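Local coordinates for ABC transporter ATP-binding protein (Leptospira interrogans serovar Copenhageni, PDB 4HZI) that probably binds and hydrolyses ATP as the ATPase subunit of an orphan ABC transporter involved in manganese utilization and tolerance, at residues V64-N69 with E268-I273. Numbering follows the deposited sequence.
Sequences VLLGRN and EDLYDI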
loop_
_atom_site.group_PDB
_atom_site.type_symbol
_atom_site.label_atom_id
_atom_site.label_comp_id
_atom_site.label_asym_id
_atom_site.label_seq_id
_atom_site.Cartn_x
_atom_site.Cartn_y
_atom_site.Cartn_z
ATOM N N VAL A 64 -1.360 -18.302 -3.895
ATOM C CA VAL A 64 -0.857 -16.993 -3.503
ATOM C C VAL A 64 0.667 -17.056 -3.351
ATOM O O VAL A 64 1.208 -18.000 -2.759
ATOM C CB VAL A 64 -1.348 -16.533 -2.121
ATOM C CG1 VAL A 64 -0.973 -15.053 -1.853
ATOM C CG2 VAL A 64 -2.785 -16.746 -1.913
ATOM N N LEU A 65 1.343 -16.013 -3.812
ATOM C CA LEU A 65 2.776 -15.802 -3.499
ATOM C C LEU A 65 2.852 -14.664 -2.511
ATOM O O LEU A 65 2.551 -13.503 -2.842
ATOM C CB LEU A 65 3.543 -15.481 -4.774
ATOM C CG LEU A 65 5.032 -15.162 -4.730
ATOM C CD1 LEU A 65 5.802 -16.404 -4.408
ATOM C CD2 LEU A 65 5.504 -14.598 -6.087
ATOM N N LEU A 66 3.150 -14.993 -1.258
ATOM C CA LEU A 66 3.226 -14.008 -0.179
ATOM C C LEU A 66 4.698 -13.772 0.139
ATOM O O LEU A 66 5.455 -14.715 0.421
ATOM C CB LEU A 66 2.513 -14.471 1.077
ATOM C CG LEU A 66 2.527 -13.542 2.292
ATOM C CD1 LEU A 66 1.715 -12.257 2.087
ATOM C CD2 LEU A 66 2.031 -14.209 3.570
ATOM N N GLY A 67 5.130 -12.522 0.015
ATOM C CA GLY A 67 6.541 -12.259 0.272
ATOM C C GLY A 67 6.751 -10.920 0.911
ATOM O O GLY A 67 5.942 -10.057 0.764
ATOM N N ARG A 68 7.838 -10.768 1.643
ATOM C CA ARG A 68 8.278 -9.474 2.153
ATOM C C ARG A 68 8.615 -8.505 1.037
ATOM O O ARG A 68 8.894 -8.915 -0.091
ATOM C CB ARG A 68 9.524 -9.668 3.020
ATOM C CG ARG A 68 9.397 -10.753 4.096
ATOM C CD ARG A 68 8.938 -10.188 5.395
ATOM N NE ARG A 68 9.920 -9.235 5.847
ATOM C CZ ARG A 68 10.953 -9.497 6.648
ATOM N NH1 ARG A 68 11.190 -10.735 7.135
ATOM N NH2 ARG A 68 11.769 -8.487 6.969
ATOM N N ASN A 69 8.620 -7.198 1.301
ATOM C CA ASN A 69 9.146 -6.341 0.213
ATOM C C ASN A 69 10.636 -6.605 0.065
ATOM O O ASN A 69 11.345 -7.015 0.996
ATOM C CB ASN A 69 8.847 -4.852 0.321
ATOM C CG ASN A 69 7.379 -4.536 0.095
ATOM O OD1 ASN A 69 6.677 -5.027 -0.877
ATOM N ND2 ASN A 69 6.876 -3.731 1.017
ATOM N N GLU A 268 5.899 -16.567 11.218
ATOM C CA GLU A 268 6.975 -15.973 12.042
ATOM C C GLU A 268 8.335 -16.205 11.386
ATOM O O GLU A 268 9.219 -15.380 11.465
ATOM C CB GLU A 268 6.937 -16.498 13.499
ATOM C CG GLU A 268 5.683 -16.064 14.269
ATOM C CD GLU A 268 5.557 -16.602 15.686
ATOM O OE1 GLU A 268 6.264 -17.580 16.034
ATOM O OE2 GLU A 268 4.703 -16.071 16.444
ATOM N N ASP A 269 8.490 -17.315 10.668
ATOM C CA ASP A 269 9.708 -17.561 9.945
ATOM C C ASP A 269 9.804 -16.588 8.771
ATOM O O ASP A 269 10.858 -16.036 8.493
ATOM C CB ASP A 269 9.775 -19.005 9.445
ATOM C CG ASP A 269 11.102 -19.349 8.802
ATOM O OD1 ASP A 269 12.055 -18.569 8.953
ATOM O OD2 ASP A 269 11.200 -20.406 8.133
ATOM N N LEU A 270 8.677 -16.297 8.130
ATOM C CA LEU A 270 8.688 -15.359 7.028
ATOM C C LEU A 270 8.979 -13.891 7.498
ATOM O O LEU A 270 9.696 -13.173 6.852
ATOM C CB LEU A 270 7.322 -15.401 6.317
ATOM C CG LEU A 270 7.133 -14.492 5.137
ATOM C CD1 LEU A 270 8.107 -14.808 4.023
ATOM C CD2 LEU A 270 5.694 -14.581 4.648
ATOM N N TYR A 271 8.326 -13.495 8.560
ATOM C CA TYR A 271 8.273 -12.111 8.976
ATOM C C TYR A 271 9.288 -11.809 10.093
ATOM O O TYR A 271 9.530 -10.632 10.400
ATOM C CB TYR A 271 6.862 -11.769 9.423
ATOM C CG TYR A 271 5.950 -11.584 8.247
ATOM C CD1 TYR A 271 6.118 -10.526 7.379
ATOM C CD2 TYR A 271 4.949 -12.500 7.965
ATOM C CE1 TYR A 271 5.327 -10.352 6.275
ATOM C CE2 TYR A 271 4.125 -12.316 6.871
ATOM C CZ TYR A 271 4.290 -11.233 6.029
ATOM O OH TYR A 271 3.448 -11.086 4.916
ATOM N N ASP A 272 9.875 -12.851 10.684
ATOM C CA ASP A 272 10.916 -12.679 11.729
ATOM C C ASP A 272 10.450 -12.021 13.039
ATOM O O ASP A 272 11.262 -11.480 13.796
ATOM C CB ASP A 272 12.093 -11.882 11.147
ATOM C CG ASP A 272 12.820 -12.615 10.043
ATOM O OD1 ASP A 272 13.025 -13.855 10.131
ATOM O OD2 ASP A 272 13.222 -11.940 9.077
ATOM N N ILE A 273 9.157 -12.079 13.331
ATOM C CA ILE A 273 8.625 -11.561 14.562
ATOM C C ILE A 273 7.478 -12.387 15.042
ATOM O O ILE A 273 6.824 -13.056 14.240
ATOM C CB ILE A 273 8.092 -10.092 14.405
ATOM C CG1 ILE A 273 7.147 -9.963 13.215
ATOM C CG2 ILE A 273 9.238 -9.144 14.211
ATOM C CD1 ILE A 273 6.382 -8.660 13.209
HETATM O O HOH W 1 13.719 -9.433 8.970
#
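At the start of what is probably the Walker A P-loop, where strand 62-67 runs into the loop, Arg-68 reaches across to the C-terminal end of helix 264-271. The arginine chain is bent at its second and third torsions (chi2 -93°, chi3 -62°), which brings the guanidinium to the carbonyl end of the helix. There NH1 donates to Leu-270 O at 2.9 Å, nearly straight, in the carbonyl plane and on a lone pair. The same nitrogen forms a salt bridge with Asp-272 OD2 at 3.1 Å; both acceptors lie in the guanidinium plane, but the carboxylate stands almost perpendicular to it and is met from above its own plane. A water accepts from Arg-68 NH2 and donates to Asp-272 OD2. Asp-272, the first residue beyond the helix, has positive phi, and its OD1 pairs with Lys-248. Arg-68 CD lies 3.5 Å from Tyr-271 CD1, the two side chains running antiparallel. Leu-66 CD2 packs on Leu-270 CD2 at 3.8 Å, while its CD1 meets Tyr-271 OH at 3.5 Å. Tyr-271 O accepts a hydrogen bond from Thr-207 of the second subunit. The contact joins helix 264-271 to strand 62-67, which lies between strands 227-231 and 243-248.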